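Local coordinates for protein Serpin48 (PDB 3OZQ) that specifically inhibits the serine protease SPE in the innate immune system of the beetle Tenebrio molitor, at residues 243-254 against 353-361. Numbering follows the deposited sequence.
Sequences LVSLESKIKRSF and DHPFIFYIK
Glu247 OE2 is gripped twice, by a salt bridge to Arg371 and a hydrogen bond from Tyr23, while the methylene CG of the same side chain lies 4.4 Å from Ile357 CD1. A carboxylate can therefore sit buried here, its charge probably balanced by the arginine. Ile357 is the middle of the contact, and its beta-branch serves three neighbours at once. With CG1 anti to the carbonyl carbon (chi1 -67°), that arm runs to Leu243 CD1, 3.7 Å from CG1, and ends with CD1 3.7 Å from Ile250 CD1. The other branch, CG2, meets Phe254 CZ at 3.9 Å. Leucine suits position 243 because its fork spans two residues, CD2 resting 3.8 Å from Pro355 CB. Tyr359 CG is turned between its own backbone N and carbonyl carbon (chi1 64°), bringing CD1 to 3.5 Å from Phe254 CD2; the two planes, at 44°, meet obliquely. The tyrosine hydroxyl donates to a water 2.7 Å from OH. Were Tyr359 cut back to an alanine, the Phe254 ring would probably lose this neighbour and that water its hydrogen-bond donor. Ile357 and Tyr359, with Pro355 ahead of the strand, present one side of the chain to helices 243-248 and 250-254, probably helices G and H packing on sheet B of the serpin fold. Between the segments, cohesion is mainly apolar and depends on matched shapes, while Glu247 is satisfied from outside them.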
ATOM      1  N   LEU A 243      -3.784  20.677  -3.178  1.00 55.45           N
ATOM      2  CA  LEU A 243      -3.744  19.323  -2.610  1.00 50.18           C
ATOM      3  C   LEU A 243      -4.616  19.134  -1.364  1.00 53.44           C
ATOM      4  O   LEU A 243      -5.429  18.204  -1.302  1.00 48.54           O
ATOM      5  CB  LEU A 243      -2.308  18.908  -2.297  1.00 49.78           C
ATOM      6  CG  LEU A 243      -2.124  17.546  -1.628  1.00 45.89           C
ATOM      7  CD1 LEU A 243      -2.758  16.426  -2.444  1.00 41.08           C
ATOM      8  CD2 LEU A 243      -0.647  17.265  -1.409  1.00 47.02           C
ATOM      9  N   VAL A 244      -4.435  20.002  -0.372  1.00 52.26           N
ATOM     10  CA  VAL A 244      -5.236  19.938   0.847  1.00 57.37           C
ATOM     11  C   VAL A 244      -6.718  19.850   0.507  1.00 56.18           C
ATOM     12  O   VAL A 244      -7.461  19.068   1.106  1.00 59.55           O
ATOM     13  CB  VAL A 244      -4.987  21.156   1.749  1.00 57.84           C
ATOM     14  CG1 VAL A 244      -3.745  20.943   2.599  1.00 61.88           C
ATOM     15  CG2 VAL A 244      -4.861  22.414   0.904  1.00 63.56           C
ATOM     16  N   SER A 245      -7.137  20.655  -0.462  1.00 55.62           N
ATOM     17  CA  SER A 245      -8.511  20.632  -0.939  1.00 58.81           C
ATOM     18  C   SER A 245      -8.899  19.223  -1.355  1.00 56.82           C
ATOM     19  O   SER A 245      -9.979  18.741  -1.014  1.00 59.43           O
ATOM     20  CB  SER A 245      -8.686  21.583  -2.131  1.00 62.37           C
ATOM     21  OG  SER A 245      -7.956  22.788  -1.942  1.00 64.97           O
ATOM     22  N   LEU A 246      -8.021  18.570  -2.107  1.00 55.16           N
ATOM     23  CA  LEU A 246      -8.294  17.219  -2.590  1.00 54.23           C
ATOM     24  C   LEU A 246      -8.353  16.249  -1.429  1.00 52.40           C
ATOM     25  O   LEU A 246      -9.037  15.231  -1.495  1.00 52.05           O
ATOM     26  CB  LEU A 246      -7.217  16.759  -3.571  1.00 52.35           C
ATOM     27  CG  LEU A 246      -7.119  17.454  -4.925  1.00 51.86           C
ATOM     28  CD1 LEU A 246      -5.915  16.916  -5.686  1.00 47.78           C
ATOM     29  CD2 LEU A 246      -8.403  17.250  -5.732  1.00 54.45           C
ATOM     30  N   GLU A 247      -7.625  16.574  -0.368  1.00 54.58           N
ATOM     31  CA  GLU A 247      -7.531  15.700   0.791  1.00 53.85           C
ATOM     32  C   GLU A 247      -8.703  15.913   1.737  1.00 55.87           C
ATOM     33  O   GLU A 247      -9.067  15.025   2.500  1.00 50.89           O
ATOM     34  CB  GLU A 247      -6.195  15.905   1.497  1.00 51.52           C
ATOM     35  CG  GLU A 247      -5.024  15.544   0.604  1.00 47.29           C
ATOM     36  CD  GLU A 247      -3.679  15.746   1.265  1.00 52.13           C
ATOM     37  OE1 GLU A 247      -3.539  16.660   2.105  1.00 55.70           O
ATOM     38  OE2 GLU A 247      -2.751  14.977   0.931  1.00 53.66           O
ATOM     39  N   SER A 248      -9.305  17.092   1.670  1.00 57.03           N
ATOM     40  CA  SER A 248     -10.520  17.339   2.426  1.00 55.32           C
ATOM     41  C   SER A 248     -11.655  16.586   1.752  1.00 55.07           C
ATOM     42  O   SER A 248     -12.672  16.280   2.384  1.00 58.72           O
ATOM     43  CB  SER A 248     -10.819  18.834   2.505  1.00 62.78           C
ATOM     44  OG  SER A 248      -9.832  19.501   3.277  1.00 63.22           O
ATOM     45  N   LYS A 249     -11.457  16.267   0.475  1.00 48.99           N
ATOM     46  CA  LYS A 249     -12.403  15.448  -0.284  1.00 53.55           C
ATOM     47  C   LYS A 249     -11.764  14.133  -0.750  1.00 53.09           C
ATOM     48  O   LYS A 249     -12.033  13.655  -1.859  1.00 45.82           O
ATOM     49  CB  LYS A 249     -12.926  16.225  -1.497  1.00 59.66           C
ATOM     50  CG  LYS A 249     -13.482  17.595  -1.151  1.00 62.98           C
ATOM     51  CD  LYS A 249     -13.553  18.503  -2.366  1.00 61.74           C
ATOM     52  CE  LYS A 249     -13.701  19.958  -1.929  1.00 66.58           C
ATOM     53  NZ  LYS A 249     -12.638  20.337  -0.947  1.00 67.41           N
ATOM     54  N   ILE A 250     -10.939  13.542   0.116  1.00 53.67           N
ATOM     55  CA  ILE A 250     -10.125  12.383  -0.245  1.00 49.80           C
ATOM     56  C   ILE A 250     -10.920  11.216  -0.823  1.00 49.90           C
ATOM     57  O   ILE A 250     -10.425  10.454  -1.659  1.00 47.56           O
ATOM     58  CB  ILE A 250      -9.311  11.879   0.961  1.00 47.58           C
ATOM     59  CG1 ILE A 250      -8.208  10.938   0.480  1.00 45.83           C
ATOM     60  CG2 ILE A 250     -10.222  11.213   1.989  1.00 52.74           C
ATOM     61  CD1 ILE A 250      -7.297  11.567  -0.561  1.00 38.86           C
ATOM     62  N   LYS A 251     -12.158  11.080  -0.371  1.00 54.48           N
ATOM     63  CA  LYS A 251     -13.034  10.009  -0.822  1.00 56.35           C
ATOM     64  C   LYS A 251     -13.267  10.110  -2.331  1.00 54.75           C
ATOM     65  O   LYS A 251     -13.121   9.135  -3.074  1.00 52.22           O
ATOM     66  CB  LYS A 251     -14.376  10.094  -0.085  1.00 59.34           C
ATOM     67  CG  LYS A 251     -14.276  10.382   1.423  1.00 60.65           C
ATOM     68  CD  LYS A 251     -13.645  11.755   1.743  1.00 58.85           C
ATOM     69  CE  LYS A 251     -14.534  12.919   1.336  1.00 62.23           C
ATOM     70  NZ  LYS A 251     -14.635  13.078  -0.148  1.00 63.70           N
ATOM     71  N   ARG A 252     -13.629  11.303  -2.780  1.00 59.89           N
ATOM     72  CA  ARG A 252     -13.908  11.527  -4.194  1.00 56.70           C
ATOM     73  C   ARG A 252     -12.682  11.233  -5.060  1.00 54.08           C
ATOM     74  O   ARG A 252     -12.802  10.713  -6.166  1.00 50.43           O
ATOM     75  CB  ARG A 252     -14.395  12.957  -4.430  1.00 62.90           C
ATOM     76  CG  ARG A 252     -15.873  13.178  -4.132  1.00 66.91           C
ATOM     77  CD  ARG A 252     -16.212  12.841  -2.688  1.00 68.76           C
ATOM     78  NE  ARG A 252     -17.589  13.199  -2.350  1.00 77.94           N
ATOM     79  CZ  ARG A 252     -17.941  14.335  -1.753  1.00 76.65           C
ATOM     80  NH1 ARG A 252     -17.016  15.228  -1.423  1.00 72.26           N
ATOM     81  NH2 ARG A 252     -19.218  14.579  -1.485  1.00 76.40           N
ATOM     82  N   SER A 253     -11.500  11.544  -4.541  1.00 49.02           N
ATOM     83  CA  SER A 253     -10.278  11.412  -5.330  1.00 50.88           C
ATOM     84  C   SER A 253      -9.938   9.967  -5.716  1.00 46.52           C
ATOM     85  O   SER A 253      -9.234   9.736  -6.695  1.00 44.81           O
ATOM     86  CB  SER A 253      -9.102  12.065  -4.600  1.00 47.48           C
ATOM     87  OG  SER A 253      -9.427  13.390  -4.215  1.00 49.66           O
ATOM     88  N   PHE A 254     -10.425   8.996  -4.953  1.00 47.63           N
ATOM     89  CA  PHE A 254     -10.099   7.596  -5.237  1.00 45.42           C
ATOM     90  C   PHE A 254     -11.215   6.867  -5.973  1.00 50.28           C
ATOM     91  O   PHE A 254     -10.998   5.802  -6.558  1.00 46.02           O
ATOM     92  CB  PHE A 254      -9.728   6.853  -3.951  1.00 44.45           C
ATOM     93  CG  PHE A 254      -8.368   7.202  -3.432  1.00 41.53           C
ATOM     94  CD1 PHE A 254      -8.219   8.082  -2.377  1.00 40.65           C
ATOM     95  CD2 PHE A 254      -7.238   6.666  -4.014  1.00 41.08           C
ATOM     96  CE1 PHE A 254      -6.964   8.411  -1.907  1.00 43.59           C
ATOM     97  CE2 PHE A 254      -5.978   7.001  -3.552  1.00 38.27           C
ATOM     98  CZ  PHE A 254      -5.845   7.868  -2.492  1.00 41.20           C
ATOM     99  N   ASP A 353       3.687  19.252 -11.897  1.00 44.40           N
ATOM    100  CA  ASP A 353       4.736  20.203 -11.531  1.00 42.28           C
ATOM    101  C   ASP A 353       4.377  20.913 -10.247  1.00 44.18           C
ATOM    102  O   ASP A 353       4.862  22.008  -9.966  1.00 41.07           O
ATOM    103  CB  ASP A 353       4.967  21.217 -12.662  1.00 41.20           C
ATOM    104  CG  ASP A 353       3.864  22.266 -12.751  1.00 46.63           C
ATOM    105  OD1 ASP A 353       2.764  22.043 -12.202  1.00 40.99           O
ATOM    106  OD2 ASP A 353       4.097  23.321 -13.387  1.00 49.28           O
ATOM    107  N   HIS A 354       3.499  20.270  -9.486  1.00 43.88           N
ATOM    108  CA  HIS A 354       3.125  20.678  -8.140  1.00 42.89           C
ATOM    109  C   HIS A 354       2.582  19.420  -7.443  1.00 40.23           C
ATOM    110  O   HIS A 354       2.408  18.394  -8.097  1.00 39.26           O
ATOM    111  CB  HIS A 354       2.096  21.818  -8.166  1.00 42.24           C
ATOM    112  CG  HIS A 354       0.866  21.514  -8.967  1.00 40.20           C
ATOM    113  ND1 HIS A 354       0.857  21.504 -10.345  1.00 41.70           N
ATOM    114  CD2 HIS A 354      -0.402  21.243  -8.582  1.00 42.04           C
ATOM    115  CE1 HIS A 354      -0.360  21.225 -10.774  1.00 43.54           C
ATOM    116  NE2 HIS A 354      -1.144  21.062  -9.725  1.00 43.94           N
ATOM    117  N   PRO A 355       2.339  19.492  -6.127  1.00 38.25           N
ATOM    118  CA  PRO A 355       1.991  18.308  -5.318  1.00 39.69           C
ATOM    119  C   PRO A 355       0.758  17.547  -5.807  1.00 39.30           C
ATOM    120  O   PRO A 355      -0.227  18.152  -6.230  1.00 43.07           O
ATOM    121  CB  PRO A 355       1.747  18.897  -3.934  1.00 40.03           C
ATOM    122  CG  PRO A 355       2.654  20.075  -3.885  1.00 41.81           C
ATOM    123  CD  PRO A 355       2.587  20.669  -5.274  1.00 44.07           C
ATOM    124  N   PHE A 356       0.828  16.222  -5.748  1.00 37.16           N
ATOM    125  CA  PHE A 356      -0.206  15.365  -6.313  1.00 36.06           C
ATOM    126  C   PHE A 356      -0.403  14.083  -5.498  1.00 37.15           C
ATOM    127  O   PHE A 356       0.478  13.676  -4.755  1.00 33.03           O
ATOM    128  CB  PHE A 356       0.152  14.990  -7.742  1.00 35.01           C
ATOM    129  CG  PHE A 356       1.471  14.281  -7.882  1.00 32.83           C
ATOM    130  CD1 PHE A 356       1.525  12.905  -7.993  1.00 36.05           C
ATOM    131  CD2 PHE A 356       2.656  14.990  -7.922  1.00 37.53           C
ATOM    132  CE1 PHE A 356       2.738  12.252  -8.136  1.00 34.04           C
ATOM    133  CE2 PHE A 356       3.874  14.341  -8.066  1.00 33.33           C
ATOM    134  CZ  PHE A 356       3.916  12.975  -8.168  1.00 35.04           C
ATOM    135  N   ILE A 357      -1.566  13.461  -5.675  1.00 31.42           N
ATOM    136  CA  ILE A 357      -1.857  12.142  -5.136  1.00 33.93           C
ATOM    137  C   ILE A 357      -1.648  11.143  -6.271  1.00 30.67           C
ATOM    138  O   ILE A 357      -1.864  11.475  -7.431  1.00 33.14           O
ATOM    139  CB  ILE A 357      -3.325  12.086  -4.656  1.00 36.34           C
ATOM    140  CG1 ILE A 357      -3.534  13.003  -3.450  1.00 34.30           C
ATOM    141  CG2 ILE A 357      -3.778  10.655  -4.366  1.00 33.66           C
ATOM    142  CD1 ILE A 357      -4.993  13.100  -3.014  1.00 41.19           C
ATOM    143  N   PHE A 358      -1.217   9.929  -5.945  1.00 31.52           N
ATOM    144  CA  PHE A 358      -1.111   8.865  -6.935  1.00 31.94           C
ATOM    145  C   PHE A 358      -1.577   7.548  -6.332  1.00 32.65           C
ATOM    146  O   PHE A 358      -1.621   7.388  -5.112  1.00 31.60           O
ATOM    147  CB  PHE A 358       0.324   8.691  -7.411  1.00 31.23           C
ATOM    148  CG  PHE A 358       1.254   8.262  -6.327  1.00 35.75           C
ATOM    149  CD1 PHE A 358       1.387   6.921  -5.993  1.00 34.07           C
ATOM    150  CD2 PHE A 358       1.965   9.202  -5.602  1.00 34.80           C
ATOM    151  CE1 PHE A 358       2.241   6.523  -4.972  1.00 33.64           C
ATOM    152  CE2 PHE A 358       2.814   8.810  -4.593  1.00 31.36           C
ATOM    153  CZ  PHE A 358       2.945   7.465  -4.264  1.00 31.83           C
ATOM    154  N   TYR A 359      -1.916   6.598  -7.194  1.00 33.04           N
ATOM    155  CA  TYR A 359      -2.254   5.272  -6.716  1.00 35.24           C
ATOM    156  C   TYR A 359      -2.076   4.234  -7.800  1.00 34.83           C
ATOM    157  O   TYR A 359      -2.281   4.510  -8.981  1.00 33.22           O
ATOM    158  CB  TYR A 359      -3.660   5.219  -6.087  1.00 33.42           C
ATOM    159  CG  TYR A 359      -4.833   5.507  -7.017  1.00 36.46           C
ATOM    160  CD1 TYR A 359      -5.452   6.754  -7.017  1.00 34.97           C
ATOM    161  CD2 TYR A 359      -5.354   4.517  -7.845  1.00 38.67           C
ATOM    162  CE1 TYR A 359      -6.536   7.020  -7.842  1.00 38.17           C
ATOM    163  CE2 TYR A 359      -6.442   4.778  -8.685  1.00 36.21           C
ATOM    164  CZ  TYR A 359      -7.022   6.032  -8.669  1.00 40.53           C
ATOM    165  OH  TYR A 359      -8.099   6.304  -9.477  1.00 41.74           O
ATOM    166  N   ILE A 360      -1.668   3.041  -7.383  1.00 34.73           N
ATOM    167  CA  ILE A 360      -1.449   1.941  -8.300  1.00 33.62           C
ATOM    168  C   ILE A 360      -2.649   0.996  -8.206  1.00 35.68           C
ATOM    169  O   ILE A 360      -3.047   0.597  -7.103  1.00 33.87           O
ATOM    170  CB  ILE A 360      -0.159   1.178  -7.941  1.00 35.41           C
ATOM    171  CG1 ILE A 360       1.079   2.037  -8.243  1.00 31.72           C
ATOM    172  CG2 ILE A 360      -0.059  -0.117  -8.719  1.00 36.57           C
ATOM    173  CD1 ILE A 360       2.351   1.288  -8.066  1.00 33.32           C
ATOM    174  N   LYS A 361      -3.228   0.657  -9.357  1.00 35.28           N
ATOM    175  CA  LYS A 361      -4.352  -0.287  -9.418  1.00 36.73           C
ATOM    176  C   LYS A 361      -3.961  -1.527 -10.177  1.00 41.28           C
ATOM    177  O   LYS A 361      -3.206  -1.461 -11.148  1.00 39.32           O
ATOM    178  CB  LYS A 361      -5.563   0.296 -10.141  1.00 36.91           C
ATOM    179  CG  LYS A 361      -6.456   1.213  -9.346  1.00 41.88           C
ATOM    180  CD  LYS A 361      -7.743   1.535 -10.137  1.00 42.48           C
ATOM    181  CE  LYS A 361      -7.424   2.189 -11.484  1.00 49.56           C
ATOM    182  NZ  LYS A 361      -8.647   2.570 -12.273  1.00 49.68           N
TER
HETATM  183  O   HOH W   1      -0.981  20.966  -4.425  1.00 48.86           O
HETATM  184  O   HOH W   2      -9.617   8.390  -8.691  1.00 45.63           O